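Local coordinates for CELL WALL surface anchor family protein (Streptococcus pneumoniae, PDB 2WW8), which serves as the adhesin of the pneumococcal pilus, an elongated multidomain surface protein that probably mediates attachment to host cells, at residues S190-Q195 with G205-V210; L175-Y180 with D712-K717; K816-F821 with S833-D838; S757-H762 with R800-S805. All blocks are in the same frame, centred on the assembly; numbering follows the deposited sequence.

How the contacts relate
From the N terminus, the chain first enters contact 2 at 175-180, then runs directly into contact 1, whose hairpin of strands 187-196 and 203-218 is closed by 205-210. Some 500 residues follow, including a five-stranded parallel sheet, before 712-717 returns to close contact 2; contact 1 therefore lies wholly within that long excursion. The two meet through neighbouring strands 171-184 and 187-196. In a C-terminal prealbumin-like domain, 800-805 closes contact 4 after 37 intervening residues, and 833-838 then closes contact 3 after 11; neighbouring strands 797-805 and 816-824 join them. Nearest atoms of the two pairs lie about 63 to 68 Å apart, so the pairs belong to separate parts of the elongated chain.

Contact 1 of 4, residues S190-Q195 with G205-V210; sequences SKRIYQ and GIELTV
The guanidinium of Arg192 presents its edge to the carboxylate of Glu207 while Tyr194 CB covers one of its faces. In this salt bridge Arg192 NE lies 3.0 Å from Glu207 OE1, but it reaches that oxygen from above the carboxylate plane; the two flat groups are turned 46° apart, and the second link, Arg192 NH2 to Glu207 OE2, is weak at 3.4 Å. The Tyr194 ring carries Gln195 CG on one face and has Ile206 N at its edge. Gly205, with no side chain, lets the ring settle against its backbone, Tyr194 CE1 lying 3.5 Å from Gly205 C. A water accepts from Ser190 OG and donates to both Glu207 O and OE1, tying the carboxylate to its own strand and to the hairpin partner. On the other face of the sheet, Ile193 CG1 packs on Ile206 CD1 at 3.7 Å, and the extended Lys191 chain runs beside Leu208. The antiparallel register slips by one residue between Ile193 and Gln195, a beta bulge. This hairpin sits between strand 171-184, beside 187-196, and strand 673-682, beside 203-218; strand 593-601 covers the face where Lys191 NZ forms its intramolecular isopeptide bond to Asn695 and hydrogen-bonds Thr698 OG1.

Contact 2 of 4, residues L175-Y180 with D712-K717; sequences LNPNPY and DFPIPK
The side chains of Pro177 and Pro714 cross at about a right angle. The CB atoms of Pro177 and Pro714 approach to 3.5 Å, while Pro177 CD, beside the ring nitrogen, lies 3.9 Å from Pro716 CG, so that one proline is lodged against two. Asn176 slants across the ring of Pro716, placing its OD1 3.6 Å from Pro716 CG. That oxygen is not left to carbon alone: it accepts a hydrogen bond from Ile193 N on the adjoining strand. Pro714 CG, which also touches Pro177, lies 3.4 Å from Tyr180 O. Where the prolines end, Leu175 and Lys717 form a hydrogen-bonded antiparallel pair, with Leu175 N to Lys717 O and Lys717 N to Leu175 O both 2.9 Å. The lysine chain then bends back along its own segment (chi2 97°, chi4 93°), bringing Lys717 NZ within 2.8 Å of Ile715 O; Asp693 forms a salt bridge to the same amine. The chemistry follows from the sequence: Pro177, opposite Ile715 two residues on, has no N-H to give Ile715 O, and Ile715 N goes to Tyr158 OH instead, so the pairing stops after Leu175 and Lys717. Apolar packing between proline rings covers the part that lacks backbone bonds, joining residues more than 500 positions apart.

Contact 3 of 4, residues K816-F821 with S833-D838; sequences KPIVAF and SIVPQD
Ile818 and Ile834 join where a hairpin of the prealbumin-like fold frays: strands 816-824 and 827-833 pair up to Val819 with Ser833, an antiparallel non-hydrogen-bonded pair, and the chain beyond leaves as a loop that still follows the first strand. Ile818 and Val819 both face Leu801, a classic beta bulge, so strand 816-824 pairs with 797-805 on one side and meets 833-835 on the other. Of the polar links across the two segments, one is a conventional hydrogen bond, from Ile834 N to Ile818 O at 2.7 Å; the donor stands 43° out of the carbonyl plane, well off the in-plane direction. Weaker CA-H contacts supplement it: Ser833 CA reaches the same oxygen, and Val835 CA lies 3.4 Å from Pro817 O. Apolar packing supplies the remainder. Ile818 and Val835 lie alongside each other with the same heading, their CG2 atoms 3.9 Å apart. Pro817 and Pro836 meet at a slant, Pro817 CG lying 3.8 Å from Pro836 CD. Ile834 divides its branches, CG2 going to Ala820 CB. Its CG1 stands between the backbone N and the carbonyl carbon (chi1 49°), against the Ile818 carbonyl; chi2, near anti, then extends CD1 to the proline. There the fit is tighter than usual van der Waals contact, with Ile834 CD1 3.4 Å from Pro817 CB.

Contact 4 of 4, residues S757-H762 with R800-S805; sequences SLQKQH and RLFENS
The side chain of Gln759 crosses that of Phe802 at about a right angle, its CG 3.6 Å from both Phe802 CD1 and Phe802 CE1. They belong to neighbouring antiparallel strands, 755-761 and 797-805, of a prealbumin-like (transthyretin-clan) domain. A bend at chi2 (-77°) turns the glutamine amide away from the line of its chain, and the amide and ring planes stand 83° apart; Gln759 OE1 accepts from Gln779 NE2. Regular pairing underlies this overlap: Ser757 with Phe802 and Gln759 with Arg800 are hydrogen-bonded pairs, tied for example by Gln759 N to Arg800 O at 2.8 Å. Between them Leu758 and Leu801, a non-hydrogen-bonded pair, send their side chains to the opposite face of the sheet, where Leu758 CD1 comes 4.3 Å from Leu801 CB. Leu801 also packs on Phe756 there. Further along, the pairing is interrupted by a classic beta bulge, in which Asn804 and Ser805 both face Val755. Asn804 adds a side-chain bond to the same strand, and its ND2 is held in turn by Asn815 OD1. Ser757 OG receives a hydrogen bond from Asn780 N and passes its own proton to Asn804 OD1, 2.7 Å from Ser757 OG.

Contact 1 of 4, residues S190-Q195 with G205-V210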
loop_
_atom_site.group_PDB
_atom_site.type_symbol
_atom_site.label_atom_id
_atom_site.label_comp_id
_atom_site.label_asym_id
_atom_site.label_seq_id
_atom_site.Cartn_x
_atom_site.Cartn_y
_atom_site.Cartn_z
ATOM N N SER A 190 6.484 0.701 6.561
ATOM C CA SER A 190 6.070 -0.454 5.752
ATOM C C SER A 190 7.265 -1.169 5.190
ATOM O O SER A 190 8.278 -0.555 4.903
ATOM C CB SER A 190 5.066 -0.080 4.647
ATOM O OG SER A 190 5.721 0.519 3.528
ATOM N N LYS A 191 7.135 -2.476 5.022
ATOM C CA LYS A 191 8.152 -3.314 4.404
ATOM C C LYS A 191 7.479 -4.462 3.675
ATOM O O LYS A 191 6.569 -5.128 4.219
ATOM C CB LYS A 191 9.085 -3.887 5.457
ATOM C CG LYS A 191 10.257 -4.634 4.754
ATOM C CD LYS A 191 11.420 -4.853 5.715
ATOM C CE LYS A 191 12.407 -5.761 5.009
ATOM N NZ LYS A 191 13.355 -6.264 6.025
ATOM N N ARG A 192 7.862 -4.708 2.424
ATOM C CA ARG A 192 7.260 -5.829 1.682
ATOM C C ARG A 192 8.160 -6.253 0.526
ATOM O O ARG A 192 9.039 -5.512 0.109
ATOM C CB ARG A 192 5.863 -5.439 1.142
ATOM C CG ARG A 192 5.895 -4.312 0.098
ATOM C CD ARG A 192 4.608 -4.266 -0.684
ATOM N NE ARG A 192 4.658 -3.106 -1.593
ATOM C CZ ARG A 192 3.907 -2.949 -2.675
ATOM N NH1 ARG A 192 3.001 -3.878 -2.948
ATOM N NH2 ARG A 192 4.033 -1.880 -3.474
ATOM N N ILE A 193 7.917 -7.438 -0.004
ATOM C CA ILE A 193 8.411 -7.785 -1.333
ATOM C C ILE A 193 7.378 -7.089 -2.231
ATOM O O ILE A 193 6.171 -7.319 -2.072
ATOM C CB ILE A 193 8.449 -9.336 -1.534
ATOM C CG1 ILE A 193 9.535 -9.992 -0.661
ATOM C CG2 ILE A 193 8.726 -9.691 -3.019
ATOM C CD1 ILE A 193 9.246 -11.455 -0.374
ATOM N N TYR A 194 7.816 -6.199 -3.130
ATOM C CA TYR A 194 6.849 -5.542 -4.033
ATOM C C TYR A 194 6.888 -6.068 -5.472
ATOM O O TYR A 194 6.046 -5.730 -6.318
ATOM C CB TYR A 194 7.024 -4.025 -4.056
ATOM C CG TYR A 194 8.257 -3.565 -4.822
ATOM C CD1 TYR A 194 9.530 -3.698 -4.293
ATOM C CD2 TYR A 194 8.113 -2.996 -6.083
ATOM C CE1 TYR A 194 10.643 -3.264 -4.994
ATOM C CE2 TYR A 194 9.182 -2.572 -6.815
ATOM C CZ TYR A 194 10.435 -2.697 -6.259
ATOM O OH TYR A 194 11.488 -2.247 -6.997
ATOM N N GLN A 195 7.892 -6.876 -5.760
ATOM C CA GLN A 195 7.953 -7.572 -7.031
ATOM C C GLN A 195 8.877 -8.773 -6.967
ATOM O O GLN A 195 9.832 -8.802 -6.192
ATOM C CB GLN A 195 8.359 -6.646 -8.193
ATOM C CG GLN A 195 9.763 -6.043 -8.099
ATOM C CD GLN A 195 10.082 -5.124 -9.301
ATOM O OE1 GLN A 195 9.186 -4.679 -10.013
ATOM N NE2 GLN A 195 11.356 -4.862 -9.527
ATOM N N GLY A 205 12.409 -7.868 -5.439
ATOM C CA GLY A 205 12.537 -6.479 -5.020
ATOM C C GLY A 205 11.876 -6.203 -3.670
ATOM O O GLY A 205 10.752 -6.677 -3.442
ATOM N N ILE A 206 12.553 -5.420 -2.824
ATOM C CA ILE A 206 12.100 -5.111 -1.489
ATOM C C ILE A 206 11.829 -3.604 -1.445
ATOM O O ILE A 206 12.604 -2.818 -1.981
ATOM C CB ILE A 206 13.186 -5.426 -0.423
ATOM C CG1 ILE A 206 13.658 -6.881 -0.538
ATOM C CG2 ILE A 206 12.569 -5.282 0.949
ATOM C CD1 ILE A 206 12.564 -7.874 -0.299
ATOM N N GLU A 207 10.743 -3.230 -0.777
ATOM C CA GLU A 207 10.351 -1.831 -0.581
ATOM C C GLU A 207 10.086 -1.558 0.898
ATOM O O GLU A 207 9.326 -2.314 1.517
ATOM C CB GLU A 207 9.058 -1.571 -1.382
ATOM C CG GLU A 207 8.423 -0.181 -1.157
ATOM C CD GLU A 207 6.943 -0.237 -1.508
ATOM O OE1 GLU A 207 6.081 -0.603 -0.637
ATOM O OE2 GLU A 207 6.695 0.077 -2.695
ATOM N N LEU A 208 10.623 -0.448 1.417
ATOM C CA LEU A 208 10.414 0.100 2.772
ATOM C C LEU A 208 9.899 1.511 2.559
ATOM O O LEU A 208 10.386 2.198 1.666
ATOM C CB LEU A 208 11.724 0.168 3.575
ATOM C CG LEU A 208 12.224 -1.127 4.222
ATOM C CD1 LEU A 208 12.726 -2.127 3.180
ATOM C CD2 LEU A 208 13.295 -0.789 5.281
ATOM N N THR A 209 8.896 1.898 3.354
ATOM C CA THR A 209 8.440 3.270 3.354
ATOM C C THR A 209 8.318 3.755 4.806
ATOM O O THR A 209 8.184 2.931 5.719
ATOM C CB THR A 209 7.102 3.483 2.631
ATOM O OG1 THR A 209 6.004 3.023 3.433
ATOM C CG2 THR A 209 7.051 2.843 1.245
ATOM N N VAL A 210 8.378 5.084 4.982
ATOM C CA VAL A 210 8.227 5.717 6.278
ATOM C C VAL A 210 7.490 7.025 5.988
ATOM O O VAL A 210 7.825 7.730 5.047
ATOM C CB VAL A 210 9.585 6.023 6.946
ATOM C CG1 VAL A 210 9.326 6.772 8.253
ATOM C CG2 VAL A 210 10.323 4.699 7.271
HETATM O O HOH W 1 6.712 -1.080 1.759
#

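Contact 2 of 4, residues L175-Y180 with D712-K717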
loop_
_atom_site.group_PDB
_atom_site.type_symbol
_atom_site.label_atom_id
_atom_site.label_comp_id
_atom_site.label_asym_id
_atom_site.label_seq_id
_atom_site.Cartn_x
_atom_site.Cartn_y
_atom_site.Cartn_z
ATOM N N LEU A 175 6.376 -14.865 1.028
ATOM C CA LEU A 175 5.357 -14.380 1.984
ATOM C C LEU A 175 5.621 -12.926 2.384
ATOM O O LEU A 175 6.774 -12.536 2.668
ATOM C CB LEU A 175 5.278 -15.218 3.282
ATOM C CG LEU A 175 5.174 -16.754 3.103
ATOM C CD1 LEU A 175 5.412 -17.498 4.405
ATOM C CD2 LEU A 175 3.850 -17.197 2.476
ATOM N N ASN A 176 4.536 -12.157 2.426
ATOM C CA ASN A 176 4.568 -10.797 2.901
ATOM C C ASN A 176 3.771 -10.726 4.204
ATOM O O ASN A 176 2.819 -11.491 4.408
ATOM C CB ASN A 176 3.930 -9.847 1.889
ATOM C CG ASN A 176 4.956 -9.213 0.952
ATOM O OD1 ASN A 176 6.162 -9.136 1.253
ATOM N ND2 ASN A 176 4.477 -8.747 -0.205
ATOM N N PRO A 177 4.154 -9.777 5.057
ATOM C CA PRO A 177 3.308 -9.412 6.177
ATOM C C PRO A 177 2.022 -8.841 5.622
ATOM O O PRO A 177 2.024 -8.208 4.545
ATOM C CB PRO A 177 4.045 -8.249 6.848
ATOM C CG PRO A 177 5.152 -7.866 5.914
ATOM C CD PRO A 177 5.442 -9.041 5.028
ATOM N N ASN A 178 0.961 -9.000 6.419
ATOM C CA ASN A 178 -0.311 -8.400 6.093
ATOM C C ASN A 178 -1.083 -7.887 7.303
ATOM O O ASN A 178 -1.398 -8.677 8.194
ATOM C CB ASN A 178 -1.168 -9.409 5.326
ATOM C CG ASN A 178 -2.440 -8.781 4.778
ATOM O OD1 ASN A 178 -2.379 -7.832 3.999
ATOM N ND2 ASN A 178 -3.591 -9.308 5.180
ATOM N N PRO A 179 -1.409 -6.577 7.330
ATOM C CA PRO A 179 -0.893 -5.611 6.346
ATOM C C PRO A 179 0.601 -5.349 6.412
ATOM O O PRO A 179 1.225 -5.623 7.446
ATOM C CB PRO A 179 -1.671 -4.320 6.664
ATOM C CG PRO A 179 -2.143 -4.456 7.984
ATOM C CD PRO A 179 -2.429 -5.954 8.191
ATOM N N TYR A 180 1.153 -4.784 5.336
ATOM C CA TYR A 180 2.583 -4.655 5.213
ATOM C C TYR A 180 2.892 -3.252 5.727
ATOM O O TYR A 180 4.034 -2.964 6.014
ATOM C CB TYR A 180 3.098 -4.932 3.784
ATOM C CG TYR A 180 2.737 -3.934 2.703
ATOM C CD1 TYR A 180 1.575 -4.085 1.941
ATOM C CD2 TYR A 180 3.575 -2.828 2.453
ATOM C CE1 TYR A 180 1.254 -3.164 0.927
ATOM C CE2 TYR A 180 3.249 -1.855 1.489
ATOM C CZ TYR A 180 2.084 -2.054 0.729
ATOM O OH TYR A 180 1.779 -1.126 -0.221
ATOM N N ASP A 712 9.769 -1.422 15.064
ATOM C CA ASP A 712 9.993 -2.515 14.140
ATOM C C ASP A 712 9.171 -2.409 12.850
ATOM O O ASP A 712 7.999 -2.083 12.872
ATOM C CB ASP A 712 9.703 -3.874 14.806
ATOM C CG ASP A 712 10.785 -4.249 15.796
ATOM O OD1 ASP A 712 11.884 -4.573 15.300
ATOM O OD2 ASP A 712 10.588 -4.120 17.042
ATOM N N PHE A 713 9.817 -2.724 11.738
ATOM C CA PHE A 713 9.148 -3.014 10.474
ATOM C C PHE A 713 8.698 -4.486 10.435
ATOM O O PHE A 713 9.379 -5.378 10.978
ATOM C CB PHE A 713 10.174 -2.848 9.319
ATOM C CG PHE A 713 10.461 -1.415 8.967
ATOM C CD1 PHE A 713 11.416 -0.685 9.658
ATOM C CD2 PHE A 713 9.872 -0.861 7.832
ATOM C CE1 PHE A 713 11.692 0.643 9.275
ATOM C CE2 PHE A 713 10.127 0.432 7.433
ATOM C CZ PHE A 713 11.050 1.182 8.155
ATOM N N PRO A 714 7.617 -4.781 9.701
ATOM C CA PRO A 714 7.263 -6.202 9.563
ATOM C C PRO A 714 8.174 -6.905 8.523
ATOM O O PRO A 714 8.821 -6.187 7.765
ATOM C CB PRO A 714 5.819 -6.132 9.066
ATOM C CG PRO A 714 5.758 -4.851 8.284
ATOM C CD PRO A 714 6.684 -3.885 8.987
ATOM N N ILE A 715 8.282 -8.244 8.494
ATOM C CA ILE A 715 9.342 -8.933 7.722
ATOM C C ILE A 715 8.835 -10.042 6.746
ATOM O O ILE A 715 8.234 -11.012 7.198
ATOM C CB ILE A 715 10.375 -9.631 8.672
ATOM C CG1 ILE A 715 10.784 -8.736 9.843
ATOM C CG2 ILE A 715 11.625 -10.000 7.901
ATOM C CD1 ILE A 715 11.685 -7.659 9.360
ATOM N N PRO A 716 9.115 -9.929 5.430
ATOM C CA PRO A 716 8.805 -10.942 4.425
ATOM C C PRO A 716 9.729 -12.159 4.524
ATOM O O PRO A 716 10.776 -12.105 5.188
ATOM C CB PRO A 716 9.140 -10.230 3.105
ATOM C CG PRO A 716 9.015 -8.730 3.449
ATOM C CD PRO A 716 9.705 -8.721 4.793
ATOM N N LYS A 717 9.327 -13.232 3.836
ATOM C CA LYS A 717 10.084 -14.489 3.867
ATOM C C LYS A 717 10.169 -15.038 2.455
ATOM O O LYS A 717 9.223 -14.838 1.685
ATOM C CB LYS A 717 9.378 -15.556 4.711
ATOM C CG LYS A 717 9.409 -15.242 6.198
ATOM C CD LYS A 717 8.137 -14.586 6.662
ATOM C CE LYS A 717 8.104 -14.586 8.197
ATOM N NZ LYS A 717 8.678 -13.281 8.738
#

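Contact 3 of 4, residues K816-F821 with S833-D838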
loop_
_atom_site.group_PDB
_atom_site.type_symbol
_atom_site.label_atom_id
_atom_site.label_comp_id
_atom_site.label_asym_id
_atom_site.label_seq_id
_atom_site.Cartn_x
_atom_site.Cartn_y
_atom_site.Cartn_z
ATOM N N LYS A 816 28.420 -85.279 -36.199
ATOM C CA LYS A 816 27.317 -85.787 -35.384
ATOM C C LYS A 816 26.852 -84.694 -34.390
ATOM O O LYS A 816 27.701 -84.020 -33.813
ATOM C CB LYS A 816 27.715 -87.086 -34.638
ATOM C CG LYS A 816 28.029 -88.348 -35.486
ATOM C CD LYS A 816 26.827 -88.862 -36.308
ATOM C CE LYS A 816 27.268 -89.968 -37.297
ATOM N NZ LYS A 816 26.616 -89.755 -38.610
ATOM N N PRO A 817 25.524 -84.531 -34.162
ATOM C CA PRO A 817 25.057 -83.641 -33.092
ATOM C C PRO A 817 25.504 -84.166 -31.708
ATOM O O PRO A 817 25.401 -85.362 -31.438
ATOM C CB PRO A 817 23.524 -83.732 -33.196
ATOM C CG PRO A 817 23.245 -85.073 -33.831
ATOM C CD PRO A 817 24.444 -85.386 -34.708
ATOM N N ILE A 818 26.022 -83.299 -30.849
ATOM C CA ILE A 818 26.458 -83.715 -29.507
ATOM C C ILE A 818 25.611 -83.092 -28.381
ATOM O O ILE A 818 24.985 -83.810 -27.590
ATOM C CB ILE A 818 27.957 -83.425 -29.262
ATOM C CG1 ILE A 818 28.799 -83.933 -30.439
ATOM C CG2 ILE A 818 28.437 -84.058 -27.924
ATOM C CD1 ILE A 818 28.711 -85.446 -30.587
ATOM N N VAL A 819 25.564 -81.761 -28.346
ATOM C CA VAL A 819 24.901 -81.059 -27.252
ATOM C C VAL A 819 23.944 -80.008 -27.805
ATOM O O VAL A 819 24.252 -79.331 -28.804
ATOM C CB VAL A 819 25.892 -80.272 -26.353
ATOM C CG1 VAL A 819 25.160 -79.730 -25.105
ATOM C CG2 VAL A 819 27.080 -81.116 -25.924
ATOM N N ALA A 820 22.800 -79.896 -27.126
ATOM C CA ALA A 820 21.836 -78.810 -27.328
ATOM C C ALA A 820 21.813 -77.924 -26.094
ATOM O O ALA A 820 21.968 -78.401 -24.960
ATOM C CB ALA A 820 20.427 -79.343 -27.580
ATOM N N PHE A 821 21.614 -76.630 -26.319
ATOM C CA PHE A 821 21.373 -75.729 -25.181
ATOM C C PHE A 821 20.725 -74.463 -25.723
ATOM O O PHE A 821 20.671 -74.294 -26.941
ATOM C CB PHE A 821 22.664 -75.390 -24.425
ATOM C CG PHE A 821 23.718 -74.700 -25.268
ATOM C CD1 PHE A 821 24.713 -75.437 -25.907
ATOM C CD2 PHE A 821 23.717 -73.312 -25.437
ATOM C CE1 PHE A 821 25.693 -74.798 -26.685
ATOM C CE2 PHE A 821 24.680 -72.669 -26.200
ATOM C CZ PHE A 821 25.677 -73.403 -26.818
ATOM N N SER A 833 22.131 -83.539 -23.887
ATOM C CA SER A 833 22.844 -84.373 -24.864
ATOM C C SER A 833 21.905 -84.640 -26.030
ATOM O O SER A 833 20.735 -84.975 -25.833
ATOM C CB SER A 833 23.251 -85.711 -24.230
ATOM O OG SER A 833 23.747 -86.600 -25.218
ATOM N N ILE A 834 22.395 -84.509 -27.256
ATOM C CA ILE A 834 21.607 -84.965 -28.405
ATOM C C ILE A 834 22.411 -85.985 -29.219
ATOM O O ILE A 834 22.185 -86.140 -30.406
ATOM C CB ILE A 834 21.158 -83.767 -29.274
ATOM C CG1 ILE A 834 22.351 -82.855 -29.571
ATOM C CG2 ILE A 834 19.959 -83.056 -28.602
ATOM C CD1 ILE A 834 22.042 -81.880 -30.711
ATOM N N VAL A 835 23.373 -86.662 -28.596
ATOM C CA VAL A 835 24.163 -87.689 -29.280
ATOM C C VAL A 835 23.210 -88.778 -29.760
ATOM O O VAL A 835 22.421 -89.316 -28.968
ATOM C CB VAL A 835 25.265 -88.286 -28.354
ATOM C CG1 VAL A 835 26.118 -89.337 -29.100
ATOM C CG2 VAL A 835 26.177 -87.175 -27.830
ATOM N N PRO A 836 23.259 -89.104 -31.061
ATOM C CA PRO A 836 22.486 -90.273 -31.496
ATOM C C PRO A 836 22.913 -91.601 -30.825
ATOM O O PRO A 836 24.067 -91.774 -30.419
ATOM C CB PRO A 836 22.734 -90.313 -33.020
ATOM C CG PRO A 836 23.150 -88.950 -33.388
ATOM C CD PRO A 836 23.914 -88.426 -32.196
ATOM N N GLN A 837 21.965 -92.533 -30.741
ATOM C CA GLN A 837 22.177 -93.875 -30.205
ATOM C C GLN A 837 23.428 -94.529 -30.800
ATOM O O GLN A 837 23.664 -94.456 -32.018
ATOM C CB GLN A 837 20.935 -94.738 -30.515
ATOM C CG GLN A 837 20.846 -96.082 -29.741
ATOM C CD GLN A 837 21.198 -95.932 -28.252
ATOM O OE1 GLN A 837 20.689 -95.032 -27.567
ATOM N NE2 GLN A 837 22.056 -96.829 -27.752
ATOM N N ASP A 838 24.262 -95.121 -29.950
ATOM C CA ASP A 838 25.450 -95.864 -30.438
ATOM C C ASP A 838 26.628 -95.076 -31.007
ATOM O O ASP A 838 27.626 -95.695 -31.386
ATOM C CB ASP A 838 25.068 -96.887 -31.516
ATOM C CG ASP A 838 24.260 -98.040 -30.962
ATOM O OD1 ASP A 838 24.493 -98.407 -29.781
ATOM O OD2 ASP A 838 23.402 -98.569 -31.717
#

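Contact 4 of 4, residues S757-H762 with R800-S805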
loop_
_atom_site.group_PDB
_atom_site.type_symbol
_atom_site.label_atom_id
_atom_site.label_comp_id
_atom_site.label_asym_id
_atom_site.label_seq_id
_atom_site.Cartn_x
_atom_site.Cartn_y
_atom_site.Cartn_z
ATOM N N SER A 757 31.678 -77.680 -34.687
ATOM C CA SER A 757 31.046 -76.510 -35.244
ATOM C C SER A 757 29.822 -76.229 -34.397
ATOM O O SER A 757 29.040 -77.136 -34.129
ATOM C CB SER A 757 30.662 -76.744 -36.707
ATOM O OG SER A 757 31.831 -76.813 -37.507
ATOM N N LEU A 758 29.663 -74.973 -33.985
ATOM C CA LEU A 758 28.490 -74.520 -33.231
ATOM C C LEU A 758 27.395 -74.024 -34.178
ATOM O O LEU A 758 27.611 -73.053 -34.897
ATOM C CB LEU A 758 28.883 -73.427 -32.227
ATOM C CG LEU A 758 27.843 -72.942 -31.205
ATOM C CD1 LEU A 758 27.008 -74.052 -30.537
ATOM C CD2 LEU A 758 28.526 -72.038 -30.141
ATOM N N GLN A 759 26.240 -74.688 -34.190
ATOM C CA GLN A 759 25.124 -74.249 -35.031
ATOM C C GLN A 759 24.095 -73.456 -34.245
ATOM O O GLN A 759 23.934 -73.665 -33.043
ATOM C CB GLN A 759 24.424 -75.430 -35.695
ATOM C CG GLN A 759 25.366 -76.345 -36.470
ATOM C CD GLN A 759 25.762 -75.763 -37.803
ATOM O OE1 GLN A 759 26.789 -75.089 -37.945
ATOM N NE2 GLN A 759 24.919 -76.005 -38.802
ATOM N N LYS A 760 23.404 -72.545 -34.931
ATOM C CA LYS A 760 22.330 -71.756 -34.329
ATOM C C LYS A 760 21.031 -71.971 -35.086
ATOM O O LYS A 760 21.052 -72.103 -36.306
ATOM C CB LYS A 760 22.663 -70.261 -34.284
ATOM C CG LYS A 760 21.800 -69.503 -33.277
ATOM C CD LYS A 760 22.223 -68.050 -33.127
ATOM C CE LYS A 760 21.218 -67.262 -32.263
ATOM N NZ LYS A 760 19.792 -67.445 -32.683
ATOM N N GLN A 761 19.918 -72.032 -34.359
ATOM C CA GLN A 761 18.604 -72.170 -34.971
ATOM C C GLN A 761 18.336 -70.930 -35.841
ATOM O O GLN A 761 18.632 -69.804 -35.438
ATOM C CB GLN A 761 17.540 -72.352 -33.884
ATOM C CG GLN A 761 16.110 -72.620 -34.367
ATOM C CD GLN A 761 15.137 -72.765 -33.201
ATOM O OE1 GLN A 761 15.136 -71.951 -32.274
ATOM N NE2 GLN A 761 14.315 -73.808 -33.234
ATOM N N HIS A 762 17.825 -71.144 -37.051
ATOM C CA HIS A 762 17.462 -70.032 -37.929
ATOM C C HIS A 762 16.224 -69.311 -37.370
ATOM O O HIS A 762 15.249 -69.973 -36.993
ATOM C CB HIS A 762 17.264 -70.491 -39.385
ATOM C CG HIS A 762 16.938 -69.372 -40.335
ATOM N ND1 HIS A 762 15.765 -69.322 -41.063
ATOM C CD2 HIS A 762 17.626 -68.248 -40.656
ATOM C CE1 HIS A 762 15.751 -68.225 -41.801
ATOM N NE2 HIS A 762 16.864 -67.550 -41.563
ATOM N N ARG A 800 23.129 -75.939 -31.238
ATOM C CA ARG A 800 23.492 -77.358 -31.385
ATOM C C ARG A 800 24.979 -77.440 -31.717
ATOM O O ARG A 800 25.400 -76.897 -32.748
ATOM C CB ARG A 800 22.707 -78.051 -32.510
ATOM C CG ARG A 800 21.279 -78.411 -32.156
ATOM C CD ARG A 800 20.515 -78.975 -33.353
ATOM N NE ARG A 800 19.135 -79.284 -32.975
ATOM C CZ ARG A 800 18.211 -79.823 -33.775
ATOM N NH1 ARG A 800 18.489 -80.161 -35.031
ATOM N NH2 ARG A 800 16.979 -80.039 -33.323
ATOM N N LEU A 801 25.749 -78.089 -30.843
ATOM C CA LEU A 801 27.184 -78.263 -31.075
ATOM C C LEU A 801 27.402 -79.614 -31.789
ATOM O O LEU A 801 26.887 -80.654 -31.352
ATOM C CB LEU A 801 27.981 -78.147 -29.771
ATOM C CG LEU A 801 29.462 -78.531 -29.882
ATOM C CD1 LEU A 801 30.361 -77.472 -30.502
ATOM C CD2 LEU A 801 29.933 -78.823 -28.491
ATOM N N PHE A 802 28.111 -79.588 -32.916
ATOM C CA PHE A 802 28.351 -80.800 -33.697
ATOM C C PHE A 802 29.825 -81.119 -33.591
ATOM O O PHE A 802 30.661 -80.202 -33.671
ATOM C CB PHE A 802 28.015 -80.627 -35.192
ATOM C CG PHE A 802 26.548 -80.673 -35.517
ATOM C CD1 PHE A 802 25.688 -79.638 -35.122
ATOM C CD2 PHE A 802 26.017 -81.731 -36.238
ATOM C CE1 PHE A 802 24.297 -79.660 -35.424
ATOM C CE2 PHE A 802 24.622 -81.773 -36.564
ATOM C CZ PHE A 802 23.749 -80.739 -36.146
ATOM N N GLU A 803 30.115 -82.417 -33.439
ATOM C CA GLU A 803 31.485 -82.908 -33.621
ATOM C C GLU A 803 31.775 -83.181 -35.091
ATOM O O GLU A 803 31.175 -84.078 -35.696
ATOM C CB GLU A 803 31.747 -84.175 -32.794
ATOM C CG GLU A 803 33.129 -84.800 -32.969
ATOM C CD GLU A 803 33.585 -85.560 -31.738
ATOM O OE1 GLU A 803 32.820 -85.651 -30.743
ATOM O OE2 GLU A 803 34.726 -86.063 -31.766
ATOM N N ASN A 804 32.690 -82.437 -35.702
ATOM C CA ASN A 804 32.902 -82.719 -37.137
ATOM C C ASN A 804 33.820 -83.934 -37.271
ATOM O O ASN A 804 33.569 -84.804 -38.112
ATOM C CB ASN A 804 33.449 -81.513 -37.912
ATOM C CG ASN A 804 32.545 -80.288 -37.796
ATOM O OD1 ASN A 804 32.879 -79.305 -37.128
ATOM N ND2 ASN A 804 31.379 -80.349 -38.442
ATOM N N SER A 805 34.861 -83.989 -36.437
ATOM C CA SER A 805 35.786 -85.112 -36.478
ATOM C C SER A 805 36.446 -85.369 -35.114
ATOM O O SER A 805 36.817 -84.442 -34.393
ATOM C CB SER A 805 36.832 -84.900 -37.573
ATOM O OG SER A 805 37.808 -83.944 -37.212
#